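Local coordinates for In2-1 family protein, glutathione transferase lambda3 (Populus trichocarpa, PDB 4PQI) that probably catalyses glutathione-dependent thiol transfer as a monomeric Lambda-class glutathione transferase of a terrestrial plant, at residues V186-I191 against T224-K229; A6-V11 against I218-Q223; L19-E24 against L67-A72. All coordinates share one frame; numbering follows the deposited sequence.

From the N terminus, the chain first meets its own far end: interaction 2 sets 6-11 against 218-223, closes a loop of 206 residues and joins the N-terminal arm to the helical C-terminal part. Nested inside that loop, interaction 3 joins 19-24 to 67-72, two loops on the thioredoxin-like side that lead into strand 33-37 and helix 73-78. Interaction 1 opens later, crosses interaction 2, and ties helix 177-197 to 224-229, beyond helix 219-222 and at the start of the final helix. These two also touch directly, through Glu187 OE1 and Tyr221 OH, 2.6 Å apart. Interaction 3 stays separate, its centre about 24 Å and 30 Å from those of interactions 1 and 2.

Interaction 1 of 3, residues V186-I191 against T224-K229; sequences VERLNI and TKTDPK
Glu187 reaches from helix 177-197 to the backbone of 224-229, where its carboxylate accepts from Thr226 N. From CB the chain runs outward extended, CG anti to the backbone N (chi1 165°), which carries the carboxyl group clear of its own helix. At the end, CD lies 4.0 Å from Lys225 CG. One oxygen, OE2, takes the Thr226 N hydrogen bond at 3.2 Å, nearly straight at 168° and nearly along the C-O axis of the carboxylate. The same OE2 lies 3.4 Å from the methyl Thr226 CG2 and takes a second hydrogen bond from a water that also donates to Thr226 O. The other oxygen, OE1, turns to Tyr221 OH and Gln45 NE2. With an alanine here, Thr226 N would probably lose its acceptor and the Tyr221 hydroxyl its carboxylate partner. Beside Glu187, the Arg188 guanidinium carries Thr226 CG2 over one face, 3.8 Å above the plane and toward the rim, while a water at its edge links NH2 to Thr224 O. Farther along, Ile191 CD1 packs on Pro228 CB at 4.3 Å. Arg188 also bonds Gln45 and Thr40 O, and touches Pro42, Leu231 and Tyr235. The contact thus lies beside the glutathione pocket, at the interface of the thioredoxin-like and helical parts, where helices 177-197, 42-54 and 228-239 converge.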
loop_
_atom_site.group_PDB
_atom_site.type_symbol
_atom_site.label_atom_id
_atom_site.label_comp_id
_atom_site.label_asym_id
_atom_site.label_seq_id
_atom_site.Cartn_x
_atom_site.Cartn_y
_atom_site.Cartn_z
ATOM N N VAL A 186 -8.025 -0.357 2.002
ATOM C CA VAL A 186 -9.326 -0.896 1.637
ATOM C C VAL A 186 -9.365 -2.402 1.897
ATOM O O VAL A 186 -10.346 -2.906 2.438
ATOM C CB VAL A 186 -9.703 -0.571 0.168
ATOM C CG1 VAL A 186 -10.981 -1.355 -0.254
ATOM C CG2 VAL A 186 -9.896 0.927 -0.016
ATOM N N GLU A 187 -8.286 -3.102 1.533
ATOM C CA GLU A 187 -8.114 -4.535 1.819
ATOM C C GLU A 187 -8.402 -4.860 3.289
ATOM O O GLU A 187 -9.244 -5.714 3.608
ATOM C CB GLU A 187 -6.680 -4.978 1.450
ATOM C CG GLU A 187 -6.227 -6.346 2.005
ATOM C CD GLU A 187 -4.718 -6.645 1.791
ATOM O OE1 GLU A 187 -4.053 -5.976 0.954
ATOM O OE2 GLU A 187 -4.204 -7.568 2.469
ATOM N N ARG A 188 -7.708 -4.172 4.186
ATOM C CA ARG A 188 -7.831 -4.447 5.614
ATOM C C ARG A 188 -9.178 -3.982 6.166
ATOM O O ARG A 188 -9.808 -4.684 6.942
ATOM C CB ARG A 188 -6.678 -3.797 6.379
ATOM C CG ARG A 188 -5.343 -4.423 6.061
ATOM C CD ARG A 188 -4.193 -3.518 6.463
ATOM N NE ARG A 188 -2.910 -4.203 6.340
ATOM C CZ ARG A 188 -2.323 -4.470 5.178
ATOM N NH1 ARG A 188 -2.911 -4.111 4.041
ATOM N NH2 ARG A 188 -1.153 -5.097 5.150
ATOM N N LEU A 189 -9.615 -2.799 5.750
ATOM C CA LEU A 189 -10.895 -2.259 6.196
ATOM C C LEU A 189 -12.055 -3.166 5.786
ATOM O O LEU A 189 -12.971 -3.408 6.573
ATOM C CB LEU A 189 -11.096 -0.827 5.685
ATOM C CG LEU A 189 -10.180 0.215 6.352
ATOM C CD1 LEU A 189 -10.294 1.558 5.638
ATOM C CD2 LEU A 189 -10.471 0.369 7.845
ATOM N N ASN A 190 -11.997 -3.676 4.557
ATOM C CA ASN A 190 -13.029 -4.550 4.035
ATOM C C ASN A 190 -13.188 -5.771 4.941
ATOM O O ASN A 190 -14.301 -6.119 5.355
ATOM C CB ASN A 190 -12.680 -4.979 2.608
ATOM C CG ASN A 190 -13.839 -5.636 1.897
ATOM O OD1 ASN A 190 -14.957 -5.683 2.418
ATOM N ND2 ASN A 190 -13.589 -6.130 0.691
ATOM N N ILE A 191 -12.067 -6.407 5.270
ATOM C CA ILE A 191 -12.092 -7.588 6.137
ATOM C C ILE A 191 -12.573 -7.260 7.550
ATOM O O ILE A 191 -13.412 -7.982 8.116
ATOM C CB ILE A 191 -10.705 -8.246 6.230
ATOM C CG1 ILE A 191 -10.193 -8.625 4.842
ATOM C CG2 ILE A 191 -10.750 -9.480 7.110
ATOM C CD1 ILE A 191 -8.718 -8.995 4.832
ATOM N N THR A 224 1.451 -9.698 -2.061
ATOM C CA THR A 224 1.772 -8.876 -0.889
ATOM C C THR A 224 0.684 -8.893 0.185
ATOM O O THR A 224 0.844 -8.293 1.255
ATOM C CB THR A 224 1.979 -7.410 -1.290
ATOM O OG1 THR A 224 0.720 -6.860 -1.662
ATOM C CG2 THR A 224 2.950 -7.306 -2.455
ATOM N N LYS A 225 -0.415 -9.586 -0.102
ATOM C CA LYS A 225 -1.578 -9.596 0.787
ATOM C C LYS A 225 -1.325 -10.235 2.157
ATOM O O LYS A 225 -0.645 -11.253 2.275
ATOM C CB LYS A 225 -2.788 -10.244 0.099
ATOM C CG LYS A 225 -3.428 -9.322 -0.933
ATOM C CD LYS A 225 -4.631 -9.954 -1.626
ATOM C CE LYS A 225 -5.887 -9.814 -0.797
ATOM N NZ LYS A 225 -7.081 -10.255 -1.562
ATOM N N THR A 226 -1.917 -9.622 3.180
ATOM C CA THR A 226 -1.713 -9.986 4.577
ATOM C C THR A 226 -2.698 -11.073 5.029
ATOM O O THR A 226 -3.730 -11.296 4.393
ATOM C CB THR A 226 -1.834 -8.719 5.478
ATOM O OG1 THR A 226 -1.228 -8.955 6.757
ATOM C CG2 THR A 226 -3.295 -8.299 5.653
ATOM N N ASP A 227 -2.366 -11.751 6.124
ATOM C CA ASP A 227 -3.211 -12.812 6.679
ATOM C C ASP A 227 -4.494 -12.230 7.282
ATOM O O ASP A 227 -4.432 -11.465 8.252
ATOM C CB ASP A 227 -2.428 -13.570 7.752
ATOM C CG ASP A 227 -3.081 -14.880 8.148
ATOM O OD1 ASP A 227 -2.334 -15.870 8.317
ATOM O OD2 ASP A 227 -4.324 -14.925 8.299
ATOM N N PRO A 228 -5.658 -12.592 6.710
ATOM C CA PRO A 228 -6.963 -12.067 7.136
ATOM C C PRO A 228 -7.218 -12.272 8.615
ATOM O O PRO A 228 -7.625 -11.328 9.288
ATOM C CB PRO A 228 -7.956 -12.904 6.327
ATOM C CG PRO A 228 -7.215 -13.265 5.109
ATOM C CD PRO A 228 -5.791 -13.485 5.547
ATOM N N LYS A 229 -6.989 -13.487 9.108
ATOM C CA LYS A 229 -7.240 -13.803 10.507
ATOM C C LYS A 229 -6.359 -12.975 11.437
ATOM O O LYS A 229 -6.840 -12.405 12.415
ATOM C CB LYS A 229 -7.041 -15.300 10.766
ATOM C CG LYS A 229 -8.018 -16.190 10.013
ATOM C CD LYS A 229 -9.454 -15.962 10.478
ATOM C CE LYS A 229 -10.436 -16.829 9.699
ATOM N NZ LYS A 229 -11.820 -16.791 10.260
HETATM O O HOH W 1 -5.658 -9.991 2.943
HETATM O O HOH W 2 0.720 -6.775 3.678
#

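Interaction 2 of 3, residues A6-V11 against I218-Q223; sequences ALDKSV and IEAYKQ
Asp8 points its carboxylate at the first turn of helix 219-222, and its two oxygens divide the work. Asp8 OD2 faces the helix and accepts from Ala220 N at 2.8 Å, using its syn lone pair, with a bent N-H...O angle of 143°. A water bridges the same oxygen to Glu219 N. Asp8 OD1 turns back to its own segment, where Ser10 N and Ser10 OG both donate to it at 3.0 Å from one face of the carboxylate plane. A chi1 of -170° swings the carboxylate away from the Asp8 backbone N and brings OD2 up to Ala220 N, and the four hydrogen bonds, the water's included, should restrict its rotation. Ala220 CB packs against the carboxylate, 3.4 Å from OD1, and Ile218 CG2 lies 3.5 Å from OD2. Ser10 sits alongside, its OG 3.9 Å from Glu219 CB, while Val11 O is hydrogen-bonded by Gln57. Glu219 bends away at its end to pair with Lys222. The Asp8-Ser10 arrangement is an Asx turn, placed just after helix 4-7. Its aspartate meets Ala220 N directly and Glu219 N through the water, at a first turn whose N-H groups would probably favour a negative charge, and so fastens the N-terminal arm to the C-terminal part of the GST fold.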
loop_
_atom_site.group_PDB
_atom_site.type_symbol
_atom_site.label_atom_id
_atom_site.label_comp_id
_atom_site.label_asym_id
_atom_site.label_seq_id
_atom_site.Cartn_x
_atom_site.Cartn_y
_atom_site.Cartn_z
ATOM N N ALA A 6 -1.308 -8.038 -17.724
ATOM C CA ALA A 6 -0.378 -8.192 -18.835
ATOM C C ALA A 6 0.848 -7.287 -18.668
ATOM O O ALA A 6 1.960 -7.651 -19.056
ATOM C CB ALA A 6 -1.078 -7.908 -20.158
ATOM N N LEU A 7 0.636 -6.115 -18.071
ATOM C CA LEU A 7 1.673 -5.091 -17.957
ATOM C C LEU A 7 2.593 -5.338 -16.751
ATOM O O LEU A 7 3.704 -4.812 -16.686
ATOM C CB LEU A 7 1.014 -3.708 -17.876
ATOM C CG LEU A 7 1.803 -2.463 -18.288
ATOM C CD1 LEU A 7 2.445 -2.643 -19.664
ATOM C CD2 LEU A 7 0.876 -1.256 -18.282
ATOM N N ASP A 8 2.111 -6.158 -15.817
ATOM C CA ASP A 8 2.796 -6.507 -14.569
ATOM C C ASP A 8 4.136 -7.214 -14.819
ATOM O O ASP A 8 4.191 -8.203 -15.530
ATOM C CB ASP A 8 1.859 -7.424 -13.773
ATOM C CG ASP A 8 2.317 -7.675 -12.357
ATOM O OD1 ASP A 8 3.423 -7.240 -11.967
ATOM O OD2 ASP A 8 1.548 -8.325 -11.622
ATOM N N LYS A 9 5.214 -6.717 -14.224
ATOM C CA LYS A 9 6.528 -7.317 -14.449
ATOM C C LYS A 9 7.017 -8.145 -13.260
ATOM O O LYS A 9 8.173 -8.564 -13.221
ATOM C CB LYS A 9 7.564 -6.254 -14.835
ATOM C CG LYS A 9 7.548 -5.871 -16.316
ATOM C CD LYS A 9 8.091 -6.985 -17.176
ATOM C CE LYS A 9 8.023 -6.640 -18.654
ATOM N NZ LYS A 9 8.512 -7.770 -19.497
ATOM N N SER A 10 6.125 -8.394 -12.308
ATOM C CA SER A 10 6.479 -9.126 -11.093
ATOM C C SER A 10 6.664 -10.604 -11.367
ATOM O O SER A 10 6.076 -11.156 -12.293
ATOM C CB SER A 10 5.401 -8.957 -10.016
ATOM O OG SER A 10 4.217 -9.647 -10.395
ATOM N N VAL A 11 7.484 -11.241 -10.541
ATOM C CA VAL A 11 7.618 -12.691 -10.550
ATOM C C VAL A 11 7.368 -13.225 -9.130
ATOM O O VAL A 11 7.486 -12.473 -8.155
ATOM C CB VAL A 11 9.017 -13.114 -11.047
ATOM C CG1 VAL A 11 9.187 -12.755 -12.523
ATOM C CG2 VAL A 11 10.114 -12.469 -10.198
ATOM N N ILE A 218 -4.240 -8.652 -10.182
ATOM C CA ILE A 218 -2.859 -8.301 -10.448
ATOM C C ILE A 218 -1.893 -9.035 -9.518
ATOM O O ILE A 218 -1.926 -8.853 -8.303
ATOM C CB ILE A 218 -2.669 -6.776 -10.350
ATOM C CG1 ILE A 218 -3.659 -6.066 -11.285
ATOM C CG2 ILE A 218 -1.220 -6.388 -10.651
ATOM C CD1 ILE A 218 -3.716 -4.575 -11.087
ATOM N N GLU A 219 -1.034 -9.862 -10.109
ATOM C CA GLU A 219 -0.077 -10.678 -9.361
ATOM C C GLU A 219 0.812 -9.852 -8.429
ATOM O O GLU A 219 1.098 -10.271 -7.308
ATOM C CB GLU A 219 0.803 -11.481 -10.321
ATOM C CG GLU A 219 0.051 -12.514 -11.142
ATOM C CD GLU A 219 -0.634 -13.553 -10.272
ATOM O OE1 GLU A 219 -0.142 -13.813 -9.151
ATOM O OE2 GLU A 219 -1.671 -14.103 -10.704
ATOM N N ALA A 220 1.245 -8.686 -8.896
ATOM C CA ALA A 220 2.105 -7.822 -8.094
ATOM C C ALA A 220 1.451 -7.525 -6.743
ATOM O O ALA A 220 2.120 -7.503 -5.710
ATOM C CB ALA A 220 2.396 -6.533 -8.840
ATOM N N TYR A 221 0.136 -7.316 -6.758
ATOM C CA TYR A 221 -0.599 -7.073 -5.525
ATOM C C TYR A 221 -0.842 -8.342 -4.706
ATOM O O TYR A 221 -0.614 -8.332 -3.502
ATOM C CB TYR A 221 -1.931 -6.378 -5.800
ATOM C CG TYR A 221 -2.853 -6.321 -4.592
ATOM C CD1 TYR A 221 -2.466 -5.670 -3.424
ATOM C CD2 TYR A 221 -4.110 -6.916 -4.625
ATOM C CE1 TYR A 221 -3.307 -5.608 -2.323
ATOM C CE2 TYR A 221 -4.948 -6.869 -3.534
ATOM C CZ TYR A 221 -4.543 -6.208 -2.384
ATOM O OH TYR A 221 -5.386 -6.163 -1.298
ATOM N N LYS A 222 -1.315 -9.413 -5.354
ATOM C CA LYS A 222 -1.706 -10.634 -4.650
ATOM C C LYS A 222 -0.576 -11.182 -3.791
ATOM O O LYS A 222 -0.809 -11.615 -2.662
ATOM C CB LYS A 222 -2.195 -11.711 -5.629
ATOM C CG LYS A 222 -3.555 -11.418 -6.245
ATOM C CD LYS A 222 -4.101 -12.627 -7.002
ATOM C CE LYS A 222 -3.262 -12.926 -8.222
ATOM N NZ LYS A 222 -3.846 -13.998 -9.075
ATOM N N GLN A 223 0.642 -11.141 -4.336
ATOM C CA GLN A 223 1.865 -11.537 -3.643
ATOM C C GLN A 223 2.111 -10.833 -2.301
ATOM O O GLN A 223 2.904 -11.314 -1.502
ATOM C CB GLN A 223 3.080 -11.295 -4.552
ATOM C CG GLN A 223 3.094 -12.139 -5.801
ATOM C CD GLN A 223 4.327 -11.917 -6.645
ATOM O OE1 GLN A 223 5.298 -11.301 -6.199
ATOM N NE2 GLN A 223 4.296 -12.419 -7.880
HETATM O O HOH W 3 -0.743 -9.618 -12.790
#

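Interaction 3 of 3, residues L19-E24 against L67-A72; sequences LDATAE and LQNRPA. With GSH (glutathione), chain B.
Ala21 and Pro71 bring the two segments closest, their CA atoms 3.8 Å apart. Neither segment forms regular helix or strand. On one side the chain makes a type I beta turn from Asp20 to Ala23; on the other, 67-72 is a loop leading to helix 73-78. Direct backbone bonds are absent: Ala21 N and Asn69 O approach to 3.0 Å at a poor angle, and the link between backbones is a water that donates to Ala21 O and accepts from Ala72 N. Pro71 CG comes 3.2 Å from Asp20 O. Asn69 extends its amide alongside the turn, its chi1 of -179° turning CG to the side opposite its own N, which places OD1 3.2 Å from Ala21 CB and ND2 near Asp20 CB. Asp20 OD1 meanwhile accepts from Thr22 N and Thr22 OG1 from one face of its carboxylate, an Asx turn. Arg70 leads away from this interface. Its NE and NH2 grip Leu67 O side-on, in the guanidinium plane, and Leu67 CD2 covers the centre of one face. Held flat in this way, NH1 and NH2 both donate to glutathione O31, NH1 at 2.9 Å; NH1 also bonds Asn82. The chemistry is therefore divided: van der Waals packing and one water join the two loops, while Leu67 and Arg70 belong to the glutathione pocket, where Arg70 holds the ligand carboxylate by two hydrogen bonds.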
loop_
_atom_site.group_PDB
_atom_site.type_symbol
_atom_site.label_atom_id
_atom_site.label_comp_id
_atom_site.label_asym_id
_atom_site.label_seq_id
_atom_site.Cartn_x
_atom_site.Cartn_y
_atom_site.Cartn_z
ATOM N N LEU A 19 13.417 -9.992 10.517
ATOM C CA LEU A 19 14.542 -9.897 11.447
ATOM C C LEU A 19 14.088 -9.442 12.831
ATOM O O LEU A 19 13.438 -8.397 12.958
ATOM C CB LEU A 19 15.545 -8.873 10.919
ATOM C CG LEU A 19 16.114 -9.106 9.520
ATOM C CD1 LEU A 19 17.058 -7.950 9.125
ATOM C CD2 LEU A 19 16.825 -10.420 9.457
ATOM N N ASP A 20 14.466 -10.190 13.864
ATOM C CA ASP A 20 14.122 -9.810 15.231
ATOM C C ASP A 20 15.181 -8.922 15.875
ATOM O O ASP A 20 16.156 -8.524 15.229
ATOM C CB ASP A 20 13.884 -11.048 16.100
ATOM C CG ASP A 20 15.133 -11.906 16.272
ATOM O OD1 ASP A 20 16.264 -11.382 16.211
ATOM O OD2 ASP A 20 14.983 -13.127 16.480
ATOM N N ALA A 21 15.003 -8.655 17.166
ATOM C CA ALA A 21 15.837 -7.696 17.878
ATOM C C ALA A 21 17.316 -8.050 17.876
ATOM O O ALA A 21 18.147 -7.164 17.976
ATOM C CB ALA A 21 15.342 -7.498 19.303
ATOM N N THR A 22 17.634 -9.344 17.792
ATOM C CA THR A 22 19.019 -9.800 17.836
ATOM C C THR A 22 19.646 -10.000 16.446
ATOM O O THR A 22 20.808 -10.409 16.351
ATOM C CB THR A 22 19.162 -11.122 18.622
ATOM O OG1 THR A 22 18.473 -12.163 17.929
ATOM C CG2 THR A 22 18.603 -10.993 20.040
ATOM N N ALA A 23 18.888 -9.743 15.379
ATOM C CA ALA A 23 19.396 -9.970 14.014
ATOM C C ALA A 23 20.572 -9.063 13.615
ATOM O O ALA A 23 20.671 -7.904 14.036
ATOM C CB ALA A 23 18.279 -9.848 12.991
ATOM N N GLU A 24 21.452 -9.604 12.778
ATOM C CA GLU A 24 22.566 -8.834 12.257
ATOM C C GLU A 24 22.033 -7.750 11.348
ATOM O O GLU A 24 20.988 -7.900 10.704
ATOM C CB GLU A 24 23.525 -9.714 11.460
ATOM C CG GLU A 24 24.172 -10.805 12.277
ATOM C CD GLU A 24 25.429 -10.317 12.945
ATOM O OE1 GLU A 24 25.365 -9.947 14.139
ATOM O OE2 GLU A 24 26.480 -10.290 12.267
ATOM N N LEU A 67 8.282 -5.400 13.923
ATOM C CA LEU A 67 8.166 -4.084 14.568
ATOM C C LEU A 67 7.950 -4.150 16.081
ATOM O O LEU A 67 8.451 -3.299 16.813
ATOM C CB LEU A 67 7.078 -3.232 13.908
ATOM C CG LEU A 67 7.356 -2.752 12.477
ATOM C CD1 LEU A 67 6.210 -1.885 11.982
ATOM C CD2 LEU A 67 8.671 -2.003 12.395
ATOM N N GLN A 68 7.221 -5.164 16.552
ATOM C CA GLN A 68 7.014 -5.352 17.995
ATOM C C GLN A 68 8.285 -5.739 18.760
ATOM O O GLN A 68 8.312 -5.708 19.999
ATOM C CB GLN A 68 5.909 -6.378 18.255
ATOM C CG GLN A 68 4.533 -5.757 18.288
ATOM C CD GLN A 68 4.504 -4.504 19.149
ATOM O OE1 GLN A 68 4.809 -4.550 20.347
ATOM N NE2 GLN A 68 4.160 -3.374 18.538
ATOM N N ASN A 69 9.332 -6.093 18.021
ATOM C CA ASN A 69 10.595 -6.545 18.614
ATOM C C ASN A 69 11.724 -6.286 17.613
ATOM O O ASN A 69 12.362 -7.212 17.110
ATOM C CB ASN A 69 10.500 -8.038 18.959
ATOM C CG ASN A 69 11.766 -8.580 19.595
ATOM O OD1 ASN A 69 12.360 -7.945 20.465
ATOM N ND2 ASN A 69 12.192 -9.755 19.150
ATOM N N ARG A 70 11.949 -5.014 17.300
ATOM C CA ARG A 70 12.799 -4.672 16.171
ATOM C C ARG A 70 14.245 -4.469 16.598
ATOM O O ARG A 70 14.507 -4.092 17.734
ATOM C CB ARG A 70 12.251 -3.430 15.443
ATOM C CG ARG A 70 12.610 -2.084 16.050
ATOM C CD ARG A 70 11.742 -0.981 15.433
ATOM N NE ARG A 70 10.348 -1.111 15.859
ATOM C CZ ARG A 70 9.435 -0.144 15.792
ATOM N NH1 ARG A 70 9.756 1.048 15.320
ATOM N NH2 ARG A 70 8.193 -0.365 16.222
ATOM N N PRO A 71 15.194 -4.731 15.688
ATOM C CA PRO A 71 16.593 -4.473 16.040
ATOM C C PRO A 71 16.795 -2.990 16.325
ATOM O O PRO A 71 16.294 -2.132 15.578
ATOM C CB PRO A 71 17.364 -4.866 14.780
ATOM C CG PRO A 71 16.405 -5.624 13.925
ATOM C CD PRO A 71 15.034 -5.163 14.292
ATOM N N ALA A 72 17.477 -2.711 17.430
ATOM C CA ALA A 72 17.813 -1.363 17.842
ATOM C C ALA A 72 18.629 -0.625 16.775
ATOM O O ALA A 72 18.577 0.606 16.705
ATOM C CB ALA A 72 18.591 -1.399 19.181
HETATM N N1 GSH B . 3.339 8.208 7.131
HETATM C CA1 GSH B . 4.180 7.020 7.129
HETATM C C1 GSH B . 4.260 6.445 5.738
HETATM O O11 GSH B . 5.306 5.919 5.298
HETATM O O12 GSH B . 3.274 6.505 4.980
HETATM C CB1 GSH B . 3.614 6.008 8.123
HETATM C CG1 GSH B . 4.358 4.676 8.111
HETATM C CD1 GSH B . 3.999 3.917 9.372
HETATM O OE1 GSH B . 3.236 4.539 10.370
HETATM N N2 GSH B . 4.396 2.657 9.523
HETATM C CA2 GSH B . 4.062 1.969 10.759
HETATM C C2 GSH B . 5.234 1.937 11.698
HETATM O O2 GSH B . 6.545 1.861 11.201
HETATM C CB2 GSH B . 3.607 0.543 10.462
HETATM S SG2 GSH B . 1.854 0.464 10.029
HETATM N N3 GSH B . 4.981 1.968 12.996
HETATM C CA3 GSH B . 5.966 1.490 13.948
HETATM C C3 GSH B . 6.336 2.598 14.902
HETATM O O31 GSH B . 7.215 2.416 15.781
HETATM O O32 GSH B . 5.765 3.714 14.812
HETATM O O HOH W 4 18.222 -4.655 19.272
#